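Long-range contacts in AAA family ATPase (Sulfolobus acidocaldarius, PDB 2W2U), which takes part in archaeal cell division as an ATP-hydrolysing AAA protein, represented here by its MIT domain with a bound peptide: residues Q12-E16 against T61-Y65; Y42-I46 against Y72-I76; L49-V53 against Y65-I69. All blocks are in the same frame, centred on the assembly; numbering follows the deposited sequence.

Contact 1: residues Q12-E16 against T61-Y65; sequences QVMLE and TAAIY
The hydroxyl of Y65 lies between E16 OE2 and Q12 OE1 of helix 11-31. Y65 OH donates a bond to E16 OE2, very short at 2.5 Å as modelled, with the carboxylate oxygen lying in the plane of the ring at its edge. The carboxylate itself is turned 60° from that plane, and the two side chains cross at about a right angle. Q12 comes up to the same hydroxyl with its amide oxygen, OE1 standing 2.9 Å from Y65 OH near the ring plane. Because CG of Q12 sits anti to the backbone N (chi1 -169°) and the chain beyond it is extended, the amide reaches the phenol.

This is where the first and third helices of the three-helix MIT bundle meet, beside the bound peptide. Outside the two segments, E16 OE2 has a salt bridge to a basic side chain of that peptide, so one buried oxygen serves both the tyrosine and the ligand, and the nearby positive charge probably favours an ionised carboxylate. From the 61-65 segment, T61 sets its methyl CG2 3.9 Å from E16 OE2, while T61 OG1 is hydrogen-bonded to a basic side chain of the peptide.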
loop_
_atom_site.group_PDB
_atom_site.type_symbol
_atom_site.label_atom_id
_atom_site.label_comp_id
_atom_site.label_asym_id
_atom_site.label_seq_id
_atom_site.Cartn_x
_atom_site.Cartn_y
_atom_site.Cartn_z
ATOM N N GLN A 12 1.246 8.860 -12.663
ATOM C CA GLN A 12 0.646 7.601 -12.222
ATOM C C GLN A 12 1.718 6.594 -11.843
ATOM O O GLN A 12 1.720 6.073 -10.727
ATOM C CB GLN A 12 -0.268 7.018 -13.303
ATOM C CG GLN A 12 -1.131 5.863 -12.807
ATOM C CD GLN A 12 -2.278 5.518 -13.740
ATOM O OE1 GLN A 12 -3.276 4.927 -13.319
ATOM N NE2 GLN A 12 -2.145 5.883 -15.010
ATOM N N VAL A 13 2.631 6.341 -12.782
ATOM C CA VAL A 13 3.716 5.380 -12.612
ATOM C C VAL A 13 4.654 5.781 -11.461
ATOM O O VAL A 13 5.095 4.935 -10.689
ATOM C CB VAL A 13 4.508 5.182 -13.942
ATOM C CG1 VAL A 13 5.757 4.344 -13.726
ATOM C CG2 VAL A 13 3.623 4.529 -15.002
ATOM N N MET A 14 4.933 7.076 -11.353
ATOM C CA MET A 14 5.785 7.605 -10.295
ATOM C C MET A 14 5.175 7.369 -8.902
ATOM O O MET A 14 5.869 6.926 -7.976
ATOM C CB MET A 14 6.040 9.090 -10.542
ATOM C CG MET A 14 7.184 9.669 -9.747
ATOM S SD MET A 14 6.799 11.339 -9.204
ATOM C CE MET A 14 5.586 10.958 -7.928
ATOM N N LEU A 15 3.880 7.651 -8.765
ATOM C CA LEU A 15 3.173 7.392 -7.507
ATOM C C LEU A 15 3.024 5.896 -7.224
ATOM O O LEU A 15 3.170 5.461 -6.085
ATOM C CB LEU A 15 1.806 8.089 -7.479
ATOM C CG LEU A 15 1.792 9.621 -7.339
ATOM C CD1 LEU A 15 0.428 10.162 -7.702
ATOM C CD2 LEU A 15 2.201 10.086 -5.930
ATOM N N GLU A 16 2.745 5.113 -8.262
ATOM C CA GLU A 16 2.673 3.658 -8.118
ATOM C C GLU A 16 3.961 3.064 -7.536
ATOM O O GLU A 16 3.906 2.224 -6.639
ATOM C CB GLU A 16 2.289 2.988 -9.444
ATOM C CG GLU A 16 0.807 3.160 -9.771
ATOM C CD GLU A 16 0.426 2.741 -11.180
ATOM O OE1 GLU A 16 1.319 2.457 -12.007
ATOM O OE2 GLU A 16 -0.791 2.688 -11.457
ATOM N N THR A 61 -7.255 0.478 -13.145
ATOM C CA THR A 61 -6.315 0.201 -12.048
ATOM C C THR A 61 -6.912 0.524 -10.669
ATOM O O THR A 61 -6.485 -0.045 -9.663
ATOM C CB THR A 61 -4.954 0.964 -12.199
ATOM O OG1 THR A 61 -4.638 1.173 -13.578
ATOM C CG2 THR A 61 -3.812 0.180 -11.536
ATOM N N ALA A 62 -7.899 1.424 -10.626
ATOM C CA ALA A 62 -8.449 1.926 -9.356
ATOM C C ALA A 62 -8.947 0.814 -8.424
ATOM O O ALA A 62 -8.768 0.911 -7.207
ATOM C CB ALA A 62 -9.546 2.964 -9.600
ATOM N N ALA A 63 -9.539 -0.239 -9.001
ATOM C CA ALA A 63 -10.015 -1.396 -8.237
ATOM C C ALA A 63 -8.882 -2.100 -7.487
ATOM O O ALA A 63 -9.072 -2.561 -6.359
ATOM C CB ALA A 63 -10.754 -2.380 -9.146
ATOM N N ILE A 64 -7.709 -2.176 -8.115
ATOM C CA ILE A 64 -6.513 -2.722 -7.467
ATOM C C ILE A 64 -5.982 -1.801 -6.356
ATOM O O ILE A 64 -5.634 -2.278 -5.266
ATOM C CB ILE A 64 -5.398 -3.060 -8.492
ATOM C CG1 ILE A 64 -5.867 -4.174 -9.442
ATOM C CG2 ILE A 64 -4.108 -3.459 -7.776
ATOM C CD1 ILE A 64 -5.137 -4.207 -10.784
ATOM N N TYR A 65 -5.922 -0.493 -6.624
ATOM C CA TYR A 65 -5.561 0.480 -5.578
ATOM C C TYR A 65 -6.469 0.312 -4.362
ATOM O O TYR A 65 -5.999 0.249 -3.224
ATOM C CB TYR A 65 -5.711 1.925 -6.050
ATOM C CG TYR A 65 -4.951 2.356 -7.285
ATOM C CD1 TYR A 65 -3.717 1.793 -7.629
ATOM C CD2 TYR A 65 -5.451 3.388 -8.082
ATOM C CE1 TYR A 65 -3.030 2.228 -8.759
ATOM C CE2 TYR A 65 -4.779 3.826 -9.206
ATOM C CZ TYR A 65 -3.573 3.247 -9.541
ATOM O OH TYR A 65 -2.923 3.697 -10.663
#

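Contact 2: residues Y42-I46 against Y72-I76; sequences YKKAI and YKRRI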
loop_
_atom_site.group_PDB
_atom_site.type_symbol
_atom_site.label_atom_id
_atom_site.label_comp_id
_atom_site.label_asym_id
_atom_site.label_seq_id
_atom_site.Cartn_x
_atom_site.Cartn_y
_atom_site.Cartn_z
ATOM N N TYR A 42 2.770 1.001 5.918
ATOM C CA TYR A 42 1.439 0.668 5.391
ATOM C C TYR A 42 0.597 1.944 5.225
ATOM O O TYR A 42 -0.053 2.137 4.189
ATOM C CB TYR A 42 0.698 -0.311 6.317
ATOM C CG TYR A 42 1.090 -1.779 6.220
ATOM C CD1 TYR A 42 1.096 -2.454 4.991
ATOM C CD2 TYR A 42 1.403 -2.505 7.369
ATOM C CE1 TYR A 42 1.444 -3.809 4.915
ATOM C CE2 TYR A 42 1.753 -3.854 7.306
ATOM C CZ TYR A 42 1.765 -4.498 6.078
ATOM O OH TYR A 42 2.106 -5.822 6.025
ATOM N N LYS A 43 0.616 2.809 6.243
ATOM C CA LYS A 43 -0.150 4.060 6.210
ATOM C C LYS A 43 0.315 4.961 5.071
ATOM O O LYS A 43 -0.494 5.637 4.436
ATOM C CB LYS A 43 -0.037 4.822 7.532
ATOM C CG LYS A 43 -0.803 4.221 8.691
ATOM C CD LYS A 43 -0.851 5.206 9.853
ATOM C CE LYS A 43 -1.349 4.551 11.127
ATOM N NZ LYS A 43 -2.811 4.342 11.146
ATOM N N LYS A 44 1.626 4.963 4.834
ATOM C CA LYS A 44 2.227 5.785 3.788
ATOM C C LYS A 44 1.908 5.240 2.401
ATOM O O LYS A 44 1.746 6.007 1.452
ATOM C CB LYS A 44 3.739 5.941 4.002
ATOM C CG LYS A 44 4.083 6.903 5.141
ATOM C CD LYS A 44 5.584 6.985 5.395
ATOM C CE LYS A 44 5.918 7.890 6.591
ATOM N NZ LYS A 44 5.442 9.307 6.419
ATOM N N ALA A 45 1.818 3.917 2.294
ATOM C CA ALA A 45 1.351 3.268 1.070
ATOM C C ALA A 45 -0.129 3.584 0.821
ATOM O O ALA A 45 -0.521 3.894 -0.307
ATOM C CB ALA A 45 1.582 1.767 1.145
ATOM N N ILE A 46 -0.935 3.516 1.883
ATOM C CA ILE A 46 -2.368 3.848 1.815
ATOM C C ILE A 46 -2.585 5.282 1.316
ATOM O O ILE A 46 -3.375 5.515 0.398
ATOM C CB ILE A 46 -3.091 3.620 3.174
ATOM C CG1 ILE A 46 -3.251 2.124 3.448
ATOM C CG2 ILE A 46 -4.478 4.303 3.182
ATOM C CD1 ILE A 46 -3.495 1.775 4.924
ATOM N N TYR A 72 -4.203 -3.377 3.416
ATOM C CA TYR A 72 -3.244 -2.698 4.285
ATOM C C TYR A 72 -3.923 -2.114 5.518
ATOM O O TYR A 72 -3.372 -2.204 6.618
ATOM C CB TYR A 72 -2.452 -1.629 3.520
ATOM C CG TYR A 72 -1.614 -2.171 2.373
ATOM C CD1 TYR A 72 -1.153 -3.488 2.375
ATOM C CD2 TYR A 72 -1.260 -1.354 1.299
ATOM C CE1 TYR A 72 -0.385 -3.982 1.327
ATOM C CE2 TYR A 72 -0.492 -1.838 0.250
ATOM C CZ TYR A 72 -0.055 -3.152 0.273
ATOM O OH TYR A 72 0.705 -3.639 -0.767
ATOM N N LYS A 73 -5.116 -1.540 5.336
ATOM C CA LYS A 73 -5.917 -1.051 6.462
ATOM C C LYS A 73 -6.218 -2.176 7.450
ATOM O O LYS A 73 -6.150 -1.976 8.662
ATOM C CB LYS A 73 -7.237 -0.430 5.995
ATOM C CG LYS A 73 -7.144 0.972 5.436
ATOM C CD LYS A 73 -8.539 1.558 5.272
ATOM C CE LYS A 73 -8.503 2.962 4.695
ATOM N NZ LYS A 73 -7.780 3.921 5.570
ATOM N N ARG A 74 -6.554 -3.351 6.922
ATOM C CA ARG A 74 -6.858 -4.515 7.755
ATOM C C ARG A 74 -5.627 -5.055 8.479
ATOM O O ARG A 74 -5.735 -5.517 9.613
ATOM C CB ARG A 74 -7.515 -5.622 6.931
ATOM C CG ARG A 74 -9.026 -5.602 6.947
ATOM C CD ARG A 74 -9.566 -6.656 5.992
ATOM N NE ARG A 74 -9.873 -6.078 4.687
ATOM C CZ ARG A 74 -9.639 -6.669 3.519
ATOM N NH1 ARG A 74 -9.069 -7.865 3.464
ATOM N NH2 ARG A 74 -9.966 -6.048 2.399
ATOM N N ARG A 75 -4.466 -4.999 7.831
ATOM C CA ARG A 75 -3.222 -5.395 8.495
ATOM C C ARG A 75 -2.812 -4.412 9.604
ATOM O O ARG A 75 -2.306 -4.829 10.653
ATOM C CB ARG A 75 -2.083 -5.626 7.495
ATOM C CG ARG A 75 -0.836 -6.275 8.113
ATOM C CD ARG A 75 -1.110 -7.687 8.664
ATOM N NE ARG A 75 0.083 -8.233 9.308
ATOM C CZ ARG A 75 0.146 -9.383 9.976
ATOM N NH1 ARG A 75 -0.923 -10.164 10.110
ATOM N NH2 ARG A 75 1.293 -9.751 10.521
ATOM N N ILE A 76 -3.043 -3.117 9.367
ATOM C CA ILE A 76 -2.859 -2.081 10.393
ATOM C C ILE A 76 -3.666 -2.401 11.647
ATOM O O ILE A 76 -3.142 -2.331 12.759
ATOM C CB ILE A 76 -3.305 -0.675 9.910
ATOM C CG1 ILE A 76 -2.518 -0.217 8.669
ATOM C CG2 ILE A 76 -3.224 0.346 11.056
ATOM C CD1 ILE A 76 -1.228 0.451 8.945
#
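In the antiparallel pairing of helices 35-55 and 62-81, the second and third of the MIT bundle, Y42 and I46 pack against Y72, R75 and I76. The two helical segments approach to 9.7 Å between axes, at 154° between their directions. No hydrogen bond crosses, and most of the fit is made by apolar atoms. The rings of Y42 and Y72 meet obliquely, planes 36° apart, with Y42 CD1 3.6 Å from Y72 CD1. I76 presses on the base of the Y42 side chain: its CD1 lies 3.3 Å from Y42 CB, a tight approach, and its bent second torsion (chi2 -86°) is what brings that methyl there. The same CD1 also meets the aliphatic CG of K43.

One face of the Y42 ring has R75 CB above it toward the rim, and R75 CG lies 3.6 Å from Y42 CE2. D30 on helix 11-31 takes both the hydroxyl of Y42, as a hydrogen bond, and NE of R75, as a salt bridge, tying both to the first helix. I46 and Y72 run alongside each other head to tail, CD1 of I46 3.8 Å from Y72 CB and also near the backbone N of K73. The Y72 hydroxyl is hydrogen-bonded to the backbone of the bound peptide, on which Y42 and R75 also pack; the antiparallel pairing is that of a three-helix MIT domain.

Contact 3: residues L49-V53 against Y65-I69; sequences LAQLV and YEQMI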
loop_
_atom_site.group_PDB
_atom_site.type_symbol
_atom_site.label_atom_id
_atom_site.label_comp_id
_atom_site.label_asym_id
_atom_site.label_seq_id
_atom_site.Cartn_x
_atom_site.Cartn_y
_atom_site.Cartn_z
ATOM N N LEU A 49 -1.749 5.506 -2.320
ATOM C CA LEU A 49 -2.793 4.782 -3.049
ATOM C C LEU A 49 -4.120 5.552 -3.068
ATOM O O LEU A 49 -4.840 5.521 -4.066
ATOM C CB LEU A 49 -2.974 3.357 -2.501
ATOM C CG LEU A 49 -1.862 2.319 -2.754
ATOM C CD1 LEU A 49 -2.049 1.061 -1.891
ATOM C CD2 LEU A 49 -1.744 1.938 -4.230
ATOM N N ALA A 50 -4.423 6.259 -1.979
ATOM C CA ALA A 50 -5.598 7.132 -1.936
ATOM C C ALA A 50 -5.465 8.288 -2.929
ATOM O O ALA A 50 -6.437 8.663 -3.584
ATOM C CB ALA A 50 -5.851 7.649 -0.514
ATOM N N GLN A 51 -4.256 8.834 -3.047
ATOM C CA GLN A 51 -3.974 9.898 -4.007
ATOM C C GLN A 51 -4.166 9.423 -5.456
ATOM O O GLN A 51 -4.750 10.142 -6.282
ATOM C CB GLN A 51 -2.552 10.435 -3.807
ATOM C CG GLN A 51 -2.150 11.538 -4.786
ATOM C CD GLN A 51 -2.880 12.842 -4.525
ATOM O OE1 GLN A 51 -2.837 13.370 -3.416
ATOM N NE2 GLN A 51 -3.547 13.376 -5.550
ATOM N N LEU A 52 -3.659 8.221 -5.745
ATOM C CA LEU A 52 -3.843 7.564 -7.045
ATOM C C LEU A 52 -5.321 7.339 -7.381
ATOM O O LEU A 52 -5.750 7.603 -8.503
ATOM C CB LEU A 52 -3.051 6.250 -7.112
ATOM C CG LEU A 52 -1.542 6.321 -7.405
ATOM C CD1 LEU A 52 -0.846 5.036 -7.008
ATOM C CD2 LEU A 52 -1.251 6.642 -8.871
ATOM N N VAL A 53 -6.088 6.868 -6.399
ATOM C CA VAL A 53 -7.549 6.778 -6.500
ATOM C C VAL A 53 -8.213 8.129 -6.845
ATOM O O VAL A 53 -9.054 8.173 -7.725
ATOM C CB VAL A 53 -8.179 6.156 -5.219
ATOM C CG1 VAL A 53 -9.706 6.369 -5.178
ATOM C CG2 VAL A 53 -7.846 4.669 -5.129
ATOM N N TYR A 65 -5.922 -0.493 -6.624
ATOM C CA TYR A 65 -5.561 0.480 -5.578
ATOM C C TYR A 65 -6.469 0.312 -4.362
ATOM O O TYR A 65 -5.999 0.249 -3.224
ATOM C CB TYR A 65 -5.711 1.925 -6.050
ATOM C CG TYR A 65 -4.951 2.356 -7.285
ATOM C CD1 TYR A 65 -3.717 1.793 -7.629
ATOM C CD2 TYR A 65 -5.451 3.388 -8.082
ATOM C CE1 TYR A 65 -3.030 2.228 -8.759
ATOM C CE2 TYR A 65 -4.779 3.826 -9.206
ATOM C CZ TYR A 65 -3.573 3.247 -9.541
ATOM O OH TYR A 65 -2.923 3.697 -10.663
ATOM N N GLU A 66 -7.776 0.251 -4.626
ATOM C CA GLU A 66 -8.793 0.181 -3.586
ATOM C C GLU A 66 -8.742 -1.130 -2.803
ATOM O O GLU A 66 -8.912 -1.128 -1.582
ATOM C CB GLU A 66 -10.181 0.437 -4.185
ATOM C CG GLU A 66 -10.390 1.907 -4.605
ATOM C CD GLU A 66 -11.379 2.091 -5.752
ATOM O OE1 GLU A 66 -12.074 1.121 -6.125
ATOM O OE2 GLU A 66 -11.461 3.220 -6.288
ATOM N N GLN A 67 -8.484 -2.234 -3.508
ATOM C CA GLN A 67 -8.256 -3.539 -2.891
ATOM C C GLN A 67 -7.062 -3.525 -1.936
ATOM O O GLN A 67 -7.143 -4.057 -0.830
ATOM C CB GLN A 67 -8.048 -4.620 -3.964
ATOM C CG GLN A 67 -7.855 -6.040 -3.416
ATOM C CD GLN A 67 -7.238 -7.003 -4.435
ATOM O OE1 GLN A 67 -7.658 -7.051 -5.594
ATOM N NE2 GLN A 67 -6.237 -7.779 -4.000
ATOM N N MET A 68 -5.955 -2.930 -2.368
ATOM C CA MET A 68 -4.737 -2.914 -1.562
ATOM C C MET A 68 -4.835 -1.988 -0.343
ATOM O O MET A 68 -4.315 -2.312 0.733
ATOM C CB MET A 68 -3.506 -2.611 -2.422
ATOM C CG MET A 68 -3.199 -3.707 -3.459
ATOM S SD MET A 68 -3.345 -5.421 -2.865
ATOM C CE MET A 68 -1.885 -5.551 -1.837
ATOM N N ILE A 69 -5.506 -0.850 -0.516
ATOM C CA ILE A 69 -5.824 0.054 0.597
ATOM C C ILE A 69 -6.507 -0.741 1.716
ATOM O O ILE A 69 -6.104 -0.666 2.875
ATOM C CB ILE A 69 -6.701 1.265 0.141
ATOM C CG1 ILE A 69 -5.849 2.286 -0.619
ATOM C CG2 ILE A 69 -7.390 1.952 1.332
ATOM C CD1 ILE A 69 -6.640 3.391 -1.297
#
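L52 lays its CB over one face of the Y65 ring, a CH-pi contact with CB 3.9 Å from the ring centroid and 20° off the normal. Its two methyls follow the ring outward, CD1 near CE1 and CZ of Y65, CD2 near the hydroxyl oxygen. This is the interface between the second and third helices of the MIT bundle, which run antiparallel, their segments at 152° with 9.5 Å between axes. V53 and L49 add to this first shell: V53 CG2 lies 3.6 Å from Y65 CB, and L49 CD2 meets Y65 CD1 obliquely at 3.9 Å. Replacing Y65 by an alanine would probably open a gap under L52 and leave E16 without its hydroxyl partner.

Further along the helix, I69 takes over from the tyrosine, its CG1 3.6 Å from L49 CB. M68 meets L49 through its CB, 4.0 Å from L49 CD1, and then bends at chi2 (-43°) and chi3, so that SD turns off from helix 35-55; the residue also packs on the backbone of the bound peptide. In the outer shell, helix 11-31 closes over the leucines, with A19 against L49 and L15 against L52. At the margin, E66 lies across V53, its OE2 near V53 CG1 and its CG near V53 CG2, and at the other end I69 CD1 comes to 3.7 Å from the backbone N of A50.

Contacts 1 and 3 share Y65, with centres 7 Å apart. They also touch directly, L52 CD2 lying 3.5 Å from Q12 O, which joins all three helices at this end of the bundle. Contact 2 continues the pairing of helices 35-55 and 62-81, its centre 10 Å from that of contact 3, with Y72 CE2 3.9 Å from L49 CD1 across the boundary. Contacts 1 and 2 stay apart, about 7 Å between nearest atoms. Each contact nevertheless has residues touching the bound peptide: E16 and T61 in contact 1, M68 in contact 3, Y72 and R75 in contact 2.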